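Local coordinates for 2-aminomuconic 6-semialdehyde dehydrogenase (Pseudomonas sp., PDB 7BZV), which probably oxidises 2-aminomuconic 6-semialdehyde with NAD+ in the meta-cleavage pathway of 2-aminophenol breakdown, working as a tetramer of aldehyde dehydrogenase-family subunits, at residues Phe20-Pro25 and Met88-Lys93; Ser151-Pro156 and Lys177-Thr182; Ser283-Leu288 and Pro328-Lys333; Asp336-Tyr341 and Glu388-Pro393. One frame throughout, in Å; residues are numbered along the deposited sequence.

Contact 1. Residues Phe20-Pro25 and Met88-Lys93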
loop_
_atom_site.group_PDB
_atom_site.type_symbol
_atom_site.label_atom_id
_atom_site.label_comp_id
_atom_site.label_asym_id
_atom_site.label_seq_id
_atom_site.Cartn_x
_atom_site.Cartn_y
_atom_site.Cartn_z
ATOM N N PHE B 20 -18.936 -37.153 -25.662
ATOM C CA PHE B 20 -18.042 -38.077 -24.987
ATOM C C PHE B 20 -18.551 -38.337 -23.576
ATOM O O PHE B 20 -19.340 -37.567 -23.023
ATOM C CB PHE B 20 -16.594 -37.555 -24.963
ATOM C CG PHE B 20 -16.407 -36.230 -24.240
ATOM C CD1 PHE B 20 -16.309 -36.180 -22.849
ATOM C CD2 PHE B 20 -16.304 -35.039 -24.958
ATOM C CE1 PHE B 20 -16.111 -34.957 -22.187
ATOM C CE2 PHE B 20 -16.124 -33.821 -24.309
ATOM C CZ PHE B 20 -16.032 -33.777 -22.919
ATOM N N GLN B 21 -18.081 -39.428 -22.994
ATOM C CA GLN B 21 -18.597 -39.902 -21.720
ATOM C C GLN B 21 -17.822 -39.308 -20.550
ATOM O O GLN B 21 -16.613 -39.105 -20.628
ATOM C CB GLN B 21 -18.497 -41.418 -21.626
ATOM C CG GLN B 21 -18.875 -42.150 -22.890
ATOM C CD GLN B 21 -18.867 -43.654 -22.697
ATOM O OE1 GLN B 21 -19.922 -44.291 -22.634
ATOM N NE2 GLN B 21 -17.669 -44.228 -22.582
ATOM N N ASP B 22 -18.538 -39.071 -19.452
ATOM C CA ASP B 22 -17.962 -38.731 -18.149
ATOM C C ASP B 22 -17.954 -40.016 -17.329
ATOM O O ASP B 22 -19.015 -40.545 -16.995
ATOM C CB ASP B 22 -18.790 -37.646 -17.470
ATOM C CG ASP B 22 -18.214 -37.181 -16.157
ATOM O OD1 ASP B 22 -17.107 -37.611 -15.730
ATOM O OD2 ASP B 22 -18.915 -36.353 -15.533
ATOM N N VAL B 23 -16.765 -40.531 -17.046
ATOM C CA VAL B 23 -16.587 -41.804 -16.351
ATOM C C VAL B 23 -16.174 -41.514 -14.920
ATOM O O VAL B 23 -15.279 -40.697 -14.690
ATOM C CB VAL B 23 -15.524 -42.670 -17.044
ATOM C CG1 VAL B 23 -15.259 -43.941 -16.233
ATOM C CG2 VAL B 23 -15.986 -43.011 -18.474
ATOM N N THR B 24 -16.817 -42.189 -13.949
ATOM C CA THR B 24 -16.363 -42.031 -12.569
ATOM C C THR B 24 -15.258 -43.043 -12.267
ATOM O O THR B 24 -15.399 -44.231 -12.613
ATOM C CB THR B 24 -17.507 -42.190 -11.581
ATOM O OG1 THR B 24 -17.006 -42.002 -10.257
ATOM C CG2 THR B 24 -18.180 -43.592 -11.686
ATOM N N PRO B 25 -14.132 -42.623 -11.672
ATOM C CA PRO B 25 -13.061 -43.577 -11.356
ATOM C C PRO B 25 -13.378 -44.470 -10.175
ATOM O O PRO B 25 -12.571 -45.341 -9.826
ATOM C CB PRO B 25 -11.859 -42.661 -11.039
ATOM C CG PRO B 25 -12.512 -41.400 -10.457
ATOM C CD PRO B 25 -13.807 -41.246 -11.226
ATOM N N MET B 88 -17.878 -35.103 -6.664
ATOM C CA MET B 88 -17.477 -36.422 -6.173
ATOM C C MET B 88 -17.672 -37.490 -7.242
ATOM O O MET B 88 -16.864 -38.417 -7.350
ATOM C CB MET B 88 -18.272 -36.754 -4.908
ATOM C CG MET B 88 -17.677 -35.988 -3.737
ATOM S SD MET B 88 -18.282 -36.343 -2.102
ATOM C CE MET B 88 -19.831 -35.660 -2.058
ATOM N N ALA B 89 -18.726 -37.380 -8.051
ATOM C CA ALA B 89 -18.947 -38.392 -9.082
ATOM C C ALA B 89 -17.846 -38.333 -10.130
ATOM O O ALA B 89 -17.320 -39.366 -10.554
ATOM C CB ALA B 89 -20.311 -38.192 -9.740
ATOM N N ASP B 90 -17.464 -37.116 -10.537
ATOM C CA ASP B 90 -16.488 -36.956 -11.611
ATOM C C ASP B 90 -15.115 -37.439 -11.185
ATOM O O ASP B 90 -14.355 -37.977 -12.000
ATOM C CB ASP B 90 -16.394 -35.487 -12.028
ATOM C CG ASP B 90 -17.578 -35.006 -12.845
ATOM O OD1 ASP B 90 -18.492 -35.789 -13.146
ATOM O OD2 ASP B 90 -17.575 -33.796 -13.192
ATOM N N THR B 91 -14.763 -37.221 -9.918
ATOM C CA THR B 91 -13.392 -37.393 -9.481
ATOM C C THR B 91 -13.153 -38.573 -8.563
ATOM O O THR B 91 -11.990 -38.947 -8.395
ATOM C CB THR B 91 -12.910 -36.155 -8.709
ATOM O OG1 THR B 91 -13.716 -36.016 -7.525
ATOM C CG2 THR B 91 -13.010 -34.871 -9.590
ATOM N N GLY B 92 -14.182 -39.099 -7.883
ATOM C CA GLY B 92 -13.932 -40.052 -6.808
ATOM C C GLY B 92 -13.404 -39.453 -5.518
ATOM O O GLY B 92 -12.967 -40.195 -4.617
ATOM N N LYS B 93 -13.446 -38.138 -5.392
ATOM C CA LYS B 93 -12.983 -37.482 -4.182
ATOM C C LYS B 93 -13.738 -38.016 -2.976
ATOM O O LYS B 93 -14.976 -38.063 -3.005
ATOM C CB LYS B 93 -13.234 -35.975 -4.246
ATOM C CG LYS B 93 -12.211 -35.168 -4.997
ATOM C CD LYS B 93 -12.763 -33.809 -5.347
ATOM C CE LYS B 93 -11.773 -33.034 -6.254
ATOM N NZ LYS B 93 -10.487 -32.800 -5.511
#

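Contact 2. Residues Ser151-Pro156 and Lys177-Thr182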
loop_
_atom_site.group_PDB
_atom_site.type_symbol
_atom_site.label_atom_id
_atom_site.label_comp_id
_atom_site.label_asym_id
_atom_site.label_seq_id
_atom_site.Cartn_x
_atom_site.Cartn_y
_atom_site.Cartn_z
ATOM N N SER B 151 -9.087 -25.236 -17.315
ATOM C CA SER B 151 -9.136 -25.651 -15.910
ATOM C C SER B 151 -8.809 -27.125 -15.757
ATOM O O SER B 151 -9.250 -27.935 -16.581
ATOM C CB SER B 151 -10.529 -25.397 -15.311
ATOM O OG SER B 151 -10.577 -24.159 -14.660
ATOM N N PRO B 152 -8.092 -27.512 -14.703
ATOM C CA PRO B 152 -7.634 -28.896 -14.577
ATOM C C PRO B 152 -8.669 -29.801 -13.909
ATOM O O PRO B 152 -9.701 -29.360 -13.399
ATOM C CB PRO B 152 -6.387 -28.775 -13.694
ATOM C CG PRO B 152 -6.734 -27.626 -12.763
ATOM C CD PRO B 152 -7.590 -26.663 -13.603
ATOM N N TRP B 153 -8.355 -31.096 -13.909
ATOM C CA TRP B 153 -9.260 -32.101 -13.347
ATOM C C TRP B 153 -9.019 -32.378 -11.862
ATOM O O TRP B 153 -9.833 -33.078 -11.256
ATOM C CB TRP B 153 -9.170 -33.467 -14.100
ATOM C CG TRP B 153 -7.773 -33.969 -14.277
ATOM C CD1 TRP B 153 -7.024 -33.889 -15.414
ATOM C CD2 TRP B 153 -6.937 -34.625 -13.292
ATOM N NE1 TRP B 153 -5.761 -34.399 -15.182
ATOM C CE2 TRP B 153 -5.694 -34.863 -13.895
ATOM C CE3 TRP B 153 -7.127 -35.033 -11.973
ATOM C CZ2 TRP B 153 -4.646 -35.488 -13.224
ATOM C CZ3 TRP B 153 -6.088 -35.667 -11.313
ATOM C CH2 TRP B 153 -4.860 -35.885 -11.950
ATOM N N ASN B 154 -7.936 -31.877 -11.248
ATOM C CA ASN B 154 -7.612 -32.353 -9.897
ATOM C C ASN B 154 -8.390 -31.615 -8.823
ATOM O O ASN B 154 -8.722 -32.192 -7.784
ATOM C CB ASN B 154 -6.111 -32.257 -9.625
ATOM C CG ASN B 154 -5.592 -30.833 -9.582
ATOM O OD1 ASN B 154 -5.945 -29.984 -10.400
ATOM N ND2 ASN B 154 -4.741 -30.580 -8.634
ATOM N N LEU B 155 -8.664 -30.344 -9.062
ATOM C CA LEU B 155 -9.483 -29.502 -8.198
ATOM C C LEU B 155 -10.427 -28.741 -9.123
ATOM O O LEU B 155 -10.277 -27.533 -9.334
ATOM C CB LEU B 155 -8.611 -28.560 -7.369
ATOM C CG LEU B 155 -7.557 -29.197 -6.468
ATOM C CD1 LEU B 155 -6.524 -28.057 -6.144
ATOM C CD2 LEU B 155 -8.068 -29.846 -5.193
ATOM N N PRO B 156 -11.401 -29.441 -9.735
ATOM C CA PRO B 156 -12.189 -28.804 -10.808
ATOM C C PRO B 156 -12.860 -27.498 -10.390
ATOM O O PRO B 156 -12.638 -26.454 -11.022
ATOM C CB PRO B 156 -13.227 -29.881 -11.183
ATOM C CG PRO B 156 -12.625 -31.186 -10.735
ATOM C CD PRO B 156 -11.809 -30.841 -9.493
ATOM N N LYS B 177 -13.130 -23.693 -20.314
ATOM C CA LYS B 177 -13.152 -25.094 -20.744
ATOM C C LYS B 177 -12.704 -25.989 -19.604
ATOM O O LYS B 177 -11.494 -26.030 -19.298
ATOM C CB LYS B 177 -12.257 -25.342 -21.953
ATOM C CG LYS B 177 -12.455 -26.786 -22.537
ATOM C CD LYS B 177 -11.112 -27.476 -22.844
ATOM C CE LYS B 177 -10.817 -28.710 -21.977
ATOM N NZ LYS B 177 -9.504 -29.329 -22.326
ATOM N N PRO B 178 -13.600 -26.705 -18.942
ATOM C CA PRO B 178 -13.175 -27.600 -17.856
ATOM C C PRO B 178 -12.542 -28.852 -18.444
ATOM O O PRO B 178 -12.713 -29.170 -19.623
ATOM C CB PRO B 178 -14.481 -27.939 -17.137
ATOM C CG PRO B 178 -15.534 -27.929 -18.330
ATOM C CD PRO B 178 -15.055 -26.798 -19.218
ATOM N N SER B 179 -11.798 -29.564 -17.602
ATOM C CA SER B 179 -11.204 -30.820 -18.038
ATOM C C SER B 179 -12.285 -31.762 -18.555
ATOM O O SER B 179 -13.368 -31.871 -17.969
ATOM C CB SER B 179 -10.476 -31.498 -16.886
ATOM O OG SER B 179 -10.176 -32.843 -17.230
ATOM N N GLU B 180 -11.958 -32.494 -19.627
ATOM C CA GLU B 180 -12.860 -33.523 -20.137
ATOM C C GLU B 180 -13.260 -34.506 -19.046
ATOM O O GLU B 180 -14.358 -35.075 -19.087
ATOM C CB GLU B 180 -12.209 -34.290 -21.319
ATOM C CG GLU B 180 -10.784 -34.837 -21.068
ATOM C CD GLU B 180 -9.675 -33.896 -21.553
ATOM O OE1 GLU B 180 -9.741 -32.659 -21.299
ATOM O OE2 GLU B 180 -8.719 -34.401 -22.178
ATOM N N ASP B 181 -12.388 -34.728 -18.060
ATOM C CA ASP B 181 -12.741 -35.664 -17.004
ATOM C C ASP B 181 -13.677 -35.069 -15.968
ATOM O O ASP B 181 -14.300 -35.817 -15.204
ATOM C CB ASP B 181 -11.500 -36.150 -16.259
ATOM C CG ASP B 181 -10.739 -37.180 -17.017
ATOM O OD1 ASP B 181 -11.124 -38.360 -17.008
ATOM O OD2 ASP B 181 -9.743 -36.795 -17.628
ATOM N N THR B 182 -13.747 -33.747 -15.864
ATOM C CA THR B 182 -14.455 -33.123 -14.752
ATOM C C THR B 182 -15.339 -32.003 -15.279
ATOM O O THR B 182 -15.137 -30.830 -14.963
ATOM C CB THR B 182 -13.450 -32.655 -13.693
ATOM O OG1 THR B 182 -12.443 -31.813 -14.283
ATOM C CG2 THR B 182 -12.765 -33.849 -13.123
HETATM O O HOH W 1 -8.642 -28.955 -19.263
HETATM O O HOH W 2 -12.063 -28.861 -14.796
#

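Contact 3. Residues Ser283-Leu288 and Pro328-Lys333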
loop_
_atom_site.group_PDB
_atom_site.type_symbol
_atom_site.label_atom_id
_atom_site.label_comp_id
_atom_site.label_asym_id
_atom_site.label_seq_id
_atom_site.Cartn_x
_atom_site.Cartn_y
_atom_site.Cartn_z
ATOM N N SER B 283 -5.565 -38.156 -3.020
ATOM C CA SER B 283 -4.742 -39.247 -3.555
ATOM C C SER B 283 -3.455 -38.720 -4.167
ATOM O O SER B 283 -2.958 -39.247 -5.164
ATOM C CB SER B 283 -5.534 -40.086 -4.556
ATOM O OG SER B 283 -6.678 -40.611 -3.892
ATOM N N GLY B 284 -2.907 -37.674 -3.554
ATOM C CA GLY B 284 -1.647 -37.158 -4.033
ATOM C C GLY B 284 -1.729 -36.337 -5.306
ATOM O O GLY B 284 -0.681 -36.000 -5.881
ATOM N N GLN B 285 -2.942 -35.985 -5.747
ATOM C CA GLN B 285 -3.183 -35.260 -6.985
ATOM C C GLN B 285 -3.402 -33.771 -6.728
ATOM O O GLN B 285 -4.200 -33.137 -7.391
ATOM C CB GLN B 285 -4.397 -35.834 -7.713
ATOM C CG GLN B 285 -4.277 -37.336 -8.137
ATOM C CD GLN B 285 -5.620 -37.950 -8.537
ATOM O OE1 GLN B 285 -5.768 -38.552 -9.609
ATOM N NE2 GLN B 285 -6.596 -37.813 -7.670
ATOM N N VAL B 286 -2.746 -33.206 -5.749
ATOM C CA VAL B 286 -2.695 -31.762 -5.594
ATOM C C VAL B 286 -1.361 -31.345 -6.143
ATOM O O VAL B 286 -0.338 -31.968 -5.829
ATOM C CB VAL B 286 -2.869 -31.324 -4.136
ATOM C CG1 VAL B 286 -3.102 -29.820 -4.055
ATOM C CG2 VAL B 286 -4.028 -32.054 -3.576
ATOM N N CYS B 287 -1.363 -30.303 -6.978
ATOM C CA CYS B 287 -0.111 -29.771 -7.495
ATOM C C CYS B 287 0.863 -29.433 -6.384
ATOM O O CYS B 287 2.074 -29.343 -6.631
ATOM C CB CYS B 287 -0.402 -28.543 -8.375
ATOM S SG CYS B 287 -1.764 -27.415 -7.772
ATOM N N LEU B 288 0.358 -29.196 -5.180
ATOM C CA LEU B 288 1.173 -28.757 -4.042
ATOM C C LEU B 288 1.662 -29.911 -3.161
ATOM O O LEU B 288 2.424 -29.696 -2.211
ATOM C CB LEU B 288 0.343 -27.784 -3.210
ATOM C CG LEU B 288 -0.278 -26.631 -4.017
ATOM C CD1 LEU B 288 -1.344 -25.875 -3.285
ATOM C CD2 LEU B 288 0.865 -25.733 -4.373
ATOM N N PRO B 328 -10.100 -43.137 -5.351
ATOM C CA PRO B 328 -9.300 -43.549 -6.510
ATOM C C PRO B 328 -8.518 -42.356 -7.061
ATOM O O PRO B 328 -8.644 -41.235 -6.579
ATOM C CB PRO B 328 -10.359 -44.046 -7.507
ATOM C CG PRO B 328 -11.566 -43.172 -7.201
ATOM C CD PRO B 328 -11.510 -42.904 -5.710
ATOM N N LEU B 329 -7.670 -42.628 -8.050
ATOM C CA LEU B 329 -7.109 -41.591 -8.898
ATOM C C LEU B 329 -8.176 -41.094 -9.879
ATOM O O LEU B 329 -9.301 -41.596 -9.919
ATOM C CB LEU B 329 -5.898 -42.138 -9.640
ATOM C CG LEU B 329 -4.704 -42.565 -8.792
ATOM C CD1 LEU B 329 -3.554 -43.002 -9.677
ATOM C CD2 LEU B 329 -4.314 -41.408 -7.846
ATOM N N ILE B 330 -7.832 -40.110 -10.710
ATOM C CA ILE B 330 -8.865 -39.463 -11.521
ATOM C C ILE B 330 -9.373 -40.359 -12.647
ATOM O O ILE B 330 -10.544 -40.262 -13.040
ATOM C CB ILE B 330 -8.339 -38.152 -12.122
ATOM C CG1 ILE B 330 -9.429 -37.435 -12.939
ATOM C CG2 ILE B 330 -7.179 -38.469 -13.058
ATOM C CD1 ILE B 330 -10.652 -37.042 -12.166
ATOM N N SER B 331 -8.508 -41.180 -13.229
ATOM C CA SER B 331 -8.897 -41.964 -14.391
ATOM C C SER B 331 -8.004 -43.181 -14.556
ATOM O O SER B 331 -6.881 -43.235 -14.040
ATOM C CB SER B 331 -8.800 -41.130 -15.659
ATOM O OG SER B 331 -7.419 -40.922 -15.918
ATOM N N SER B 332 -8.498 -44.137 -15.359
ATOM C CA SER B 332 -7.692 -45.310 -15.703
ATOM C C SER B 332 -6.376 -44.899 -16.351
ATOM O O SER B 332 -5.326 -45.493 -16.087
ATOM C CB SER B 332 -8.475 -46.237 -16.655
ATOM O OG SER B 332 -8.865 -45.532 -17.826
ATOM N N LYS B 333 -6.419 -43.894 -17.223
ATOM C CA LYS B 333 -5.205 -43.421 -17.878
ATOM C C LYS B 333 -4.223 -42.847 -16.860
ATOM O O LYS B 333 -3.028 -43.159 -16.893
ATOM C CB LYS B 333 -5.571 -42.374 -18.935
ATOM C CG LYS B 333 -4.406 -41.719 -19.652
ATOM C CD LYS B 333 -4.908 -41.013 -20.916
ATOM C CE LYS B 333 -3.772 -40.531 -21.807
ATOM N NZ LYS B 333 -4.212 -39.455 -22.748
#

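Contact 4. Residues Asp336-Tyr341 and Glu388-Pro393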
loop_
_atom_site.group_PDB
_atom_site.type_symbol
_atom_site.label_atom_id
_atom_site.label_comp_id
_atom_site.label_asym_id
_atom_site.label_seq_id
_atom_site.Cartn_x
_atom_site.Cartn_y
_atom_site.Cartn_z
ATOM N N ASP B 336 -2.801 -45.788 -14.902
ATOM C CA ASP B 336 -1.735 -46.410 -15.675
ATOM C C ASP B 336 -0.429 -45.628 -15.556
ATOM O O ASP B 336 0.637 -46.218 -15.353
ATOM C CB ASP B 336 -2.153 -46.540 -17.137
ATOM C CG ASP B 336 -3.210 -47.595 -17.333
ATOM O OD1 ASP B 336 -3.392 -48.424 -16.424
ATOM O OD2 ASP B 336 -3.861 -47.591 -18.395
ATOM N N LYS B 337 -0.480 -44.299 -15.688
ATOM C CA LYS B 337 0.762 -43.530 -15.595
ATOM C C LYS B 337 1.399 -43.654 -14.208
ATOM O O LYS B 337 2.607 -43.863 -14.093
ATOM C CB LYS B 337 0.516 -42.056 -15.934
ATOM C CG LYS B 337 1.743 -41.165 -15.800
ATOM C CD LYS B 337 1.371 -39.683 -15.882
ATOM C CE LYS B 337 2.545 -38.768 -15.529
ATOM N NZ LYS B 337 2.218 -37.749 -14.472
ATOM N N VAL B 338 0.617 -43.529 -13.139
ATOM C CA VAL B 338 1.194 -43.668 -11.800
ATOM C C VAL B 338 1.755 -45.076 -11.600
ATOM O O VAL B 338 2.857 -45.252 -11.066
ATOM C CB VAL B 338 0.142 -43.306 -10.736
ATOM C CG1 VAL B 338 0.627 -43.627 -9.332
ATOM C CG2 VAL B 338 -0.232 -41.826 -10.871
ATOM N N LEU B 339 1.031 -46.105 -12.035
ATOM C CA LEU B 339 1.581 -47.447 -11.861
ATOM C C LEU B 339 2.856 -47.649 -12.670
ATOM O O LEU B 339 3.747 -48.394 -12.244
ATOM C CB LEU B 339 0.560 -48.509 -12.252
ATOM C CG LEU B 339 -0.632 -48.651 -11.310
ATOM C CD1 LEU B 339 -1.548 -49.785 -11.788
ATOM C CD2 LEU B 339 -0.146 -48.904 -9.889
ATOM N N SER B 340 2.951 -47.041 -13.853
ATOM C CA SER B 340 4.205 -47.099 -14.603
ATOM C C SER B 340 5.349 -46.518 -13.783
ATOM O O SER B 340 6.492 -46.987 -13.866
ATOM C CB SER B 340 4.082 -46.329 -15.916
ATOM O OG SER B 340 2.798 -46.477 -16.485
ATOM N N TYR B 341 5.069 -45.472 -13.001
ATOM C CA TYR B 341 6.121 -44.895 -12.178
ATOM C C TYR B 341 6.433 -45.789 -10.989
ATOM O O TYR B 341 7.600 -45.895 -10.601
ATOM C CB TYR B 341 5.736 -43.463 -11.749
ATOM C CG TYR B 341 6.245 -42.383 -12.714
ATOM C CD1 TYR B 341 7.609 -42.102 -12.830
ATOM C CD2 TYR B 341 5.370 -41.639 -13.499
ATOM C CE1 TYR B 341 8.083 -41.112 -13.696
ATOM C CE2 TYR B 341 5.837 -40.640 -14.379
ATOM C CZ TYR B 341 7.194 -40.392 -14.474
ATOM O OH TYR B 341 7.658 -39.414 -15.325
ATOM N N GLU B 388 11.044 -36.690 -11.312
ATOM C CA GLU B 388 9.945 -36.490 -12.250
ATOM C C GLU B 388 8.610 -36.495 -11.529
ATOM O O GLU B 388 8.367 -37.337 -10.659
ATOM C CB GLU B 388 9.968 -37.582 -13.328
ATOM C CG GLU B 388 11.282 -37.609 -14.067
ATOM C CD GLU B 388 11.334 -38.604 -15.213
ATOM O OE1 GLU B 388 10.280 -39.135 -15.634
ATOM O OE2 GLU B 388 12.455 -38.844 -15.692
ATOM N N GLU B 389 7.752 -35.528 -11.884
ATOM C CA GLU B 389 6.459 -35.371 -11.237
ATOM C C GLU B 389 5.624 -36.606 -11.501
ATOM O O GLU B 389 5.403 -36.959 -12.661
ATOM C CB GLU B 389 5.708 -34.122 -11.747
ATOM C CG GLU B 389 4.404 -33.829 -10.908
ATOM C CD GLU B 389 3.563 -32.614 -11.377
ATOM O OE1 GLU B 389 3.111 -32.597 -12.537
ATOM O OE2 GLU B 389 3.330 -31.679 -10.569
ATOM N N ILE B 390 5.142 -37.257 -10.445
ATOM C CA ILE B 390 4.303 -38.433 -10.629
ATOM C C ILE B 390 2.826 -38.086 -10.534
ATOM O O ILE B 390 2.014 -38.586 -11.317
ATOM C CB ILE B 390 4.662 -39.550 -9.629
ATOM C CG1 ILE B 390 6.089 -40.011 -9.837
ATOM C CG2 ILE B 390 3.713 -40.753 -9.807
ATOM C CD1 ILE B 390 6.633 -40.881 -8.717
ATOM N N PHE B 391 2.480 -37.220 -9.582
ATOM C CA PHE B 391 1.124 -36.695 -9.420
ATOM C C PHE B 391 0.195 -37.798 -8.928
ATOM O O PHE B 391 -0.953 -37.914 -9.362
ATOM C CB PHE B 391 0.585 -36.059 -10.714
ATOM C CG PHE B 391 -0.305 -34.847 -10.469
ATOM C CD1 PHE B 391 0.247 -33.627 -10.096
ATOM C CD2 PHE B 391 -1.682 -34.939 -10.577
ATOM C CE1 PHE B 391 -0.559 -32.508 -9.857
ATOM C CE2 PHE B 391 -2.505 -33.830 -10.312
ATOM C CZ PHE B 391 -1.930 -32.611 -9.959
ATOM N N GLY B 392 0.718 -38.624 -8.036
ATOM C CA GLY B 392 -0.047 -39.666 -7.401
ATOM C C GLY B 392 0.310 -39.723 -5.933
ATOM O O GLY B 392 1.054 -38.877 -5.427
ATOM N N PRO B 393 -0.227 -40.724 -5.211
ATOM C CA PRO B 393 -0.059 -40.800 -3.744
ATOM C C PRO B 393 1.263 -41.475 -3.387
ATOM O O PRO B 393 1.319 -42.628 -2.974
ATOM C CB PRO B 393 -1.273 -41.627 -3.308
ATOM C CG PRO B 393 -1.452 -42.621 -4.465
ATOM C CD PRO B 393 -1.052 -41.829 -5.730
#

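Contact 1. Residues Phe20-Pro25 and Met88-Lys93
D90, P25 and D22 carry most of this contact between the end of strand 19-23 and the last turn of helix 80-91. D22 OD2 lies 2.5 Å from D90 OD1. The two side chains meet nearly at right angles, and their carboxylate planes are 64° apart. D22 reaches the helix because its CG is anti to the backbone N (chi1 -177°). The other oxygen of D90, OD2, takes a hydrogen bond from the backbone N of G184. P25 sits on the helix end, where its ring carbons meet backbone carbonyls. CG is 3.2 Å from T91 O and CD is 3.4 Å from D90 O. G92 follows with positive phi, and a CB there would crowd P25 CG. Between the acid pair and the proline, T24 OG1 donates to A89 O at 2.7 Å. The hydroxyl comes in the plane of that carbonyl, with a C=O...OG1 angle of 147°. The strand end is thus fixed to the helix by one plain hydrogen bond and by P25 packing on the helix end. Two buried acid oxygens so close are consistent with one carboxyl group keeping its proton, which would ease the repulsion between them.

Contact 2. Residues Ser151-Pro156 and Lys177-Thr182
S151 and K177 lie where two parallel strands, 134-150 and 173-177, run out into loops. These strands and helix 156-169 form a beta-alpha-beta crossover. S151 N donates to K177 O at 3.2 Å, with an N-H...O angle of 167°, and so carries the pairing one step past the strand. Two waters then fill in between the loops. Water 1 donates to S151 O and accepts a weak bond from K177 NZ. Water 2 is gripped three ways: it donates to P152 O, accepts from S179 N at 2.9 Å, and bonds T182 OG1 at 3.0 Å. The side chains close the rest. With chi1 at 166°, S179 swings OG away from its own N, to 3.3 Å from W153 CB, at the edge of the indole and in its plane. The same oxygen accepts from D181 N at 3.0 Å, so S179 opens an ST turn inside the type I turn from S179 to T182. T182 OG1 packs against W153 CA at 3.3 Å. T182 CB presses tightly on P156 CG, at 3.4 Å, with the two side chains crossing at about a right angle. Further out, T91 of helix 80-91 touches both P156 and T182. D181 OD2 bonds a glycerol, probably from the crystallisation liquor, and E180 OE2 holds it weakly. The segments carry the sequences SPWNLP and KPSE, familiar from aldehyde dehydrogenases. Two loops side by side at the carboxyl ends of parallel strands are typical of the Rossmann-like NAD-binding half of that family.

Contact 3. Residues Ser283-Leu288 and Pro328-Lys333
The side-chain amide of Q285 is clamped from both sides. On one face lies L329, whose CD2 stands 3.8 Å from Q285 CD, almost straight above that carbon. Against the opposite face comes the rim of the W153 indole, with CZ3 3.4 Å from Q285 OE1 and the ring steeply tilted to the amide. At the edge, I330 N donates to Q285 OE1 at 2.8 Å. The donor lies in the carbonyl plane on a lone pair, with a C=O...N angle of 134°. The bond is bent, with an N-H...O angle of 131°. The chain of Q285 is extended beyond CG (chi2 166°), which carries the amide to the backbone of L329 and I330. Its NE2 is used too, donating to N282 O. Beside the amide, S283 CB touches L329 CD2 at 3.7 Å, while S283 OG bonds to G327 O. With an alanine at Q285, the buried N-H of I330 is likely to lose its acceptor and a gap to open between L329 and W153. G284-C287 reads GQVC, the GQxC motif of the loop that carries the catalytic cysteine in related aldehyde dehydrogenases. Both ends of the amide have polar partners of opposite kind, an N-H for the oxygen and a carbonyl for the nitrogen. A flipped amide would set donor to donor and acceptor to acceptor, so the chemistry fixes its rotation.

Contact 4. Residues Asp336-Tyr341 and Glu388-Pro393
Y341 meets E388 with its hydroxyl and I390 with one ring face. Its OH donates to E388 OE1 at 2.7 Å, meeting the anti lone pair of that oxygen. The carboxylate stands upright to the ring, with the planes 88° apart. I390 CG1 lies over one face in a CH-pi contact, 4.0 Å from the ring centroid. I390 turns CG1 anti to its carbonyl carbon (chi1 -62°), and this leaves CG2 against Y341 CB at 3.9 Å. K337 runs alongside: its CE reaches the ring edge in plane, and its NZ makes a weak bond to I390 O at 3.3 Å. On the same helix, V338 CG2 packs on I390 CG2 at 4.2 Å and on G392 CA at 4.1 Å. A CB on G392 would clash with V338 CG1. A leucine in place of Y341 would probably leave E388 OE1 without its hydroxyl partner and I390 without a flat face to lie on. The second shell holds the loop in shape. R384 forms a salt bridge with E388 OE2, and E291 takes the backbone N-H groups of I390 and F391. The EEIFGP sequence is a familiar stretch of aldehyde dehydrogenases. Here it passes from helix 384-387 into strand 394-400 against helix 332-348, with H334 of that helix bonding F391 O and P393 pairing by its backbone with T374 of strand 374-377.

From the N terminus, contact 1 closes first, bringing strand 19-23 to the end of helix 80-91. Contact 2 follows with a short loop through helix 156-169. Contact 3 spans 283-333, and contact 4 spans 336-393. The four closures run in series, and none nests or crosses. In space they form a continuous set. K93 NZ joins contact 1 to N154 O of contact 2, and N154 ND2 bonds Q285 O of contact 3. P25 packs on L329 and I330, linking contacts 1 and 3. Contacts 3 and 4 share helix 332-348, and F391 reaches back to W153. Together they tie the N-terminal strands and the Rossmann-like sheet to the sheet containing strands 290-296 and 394-400.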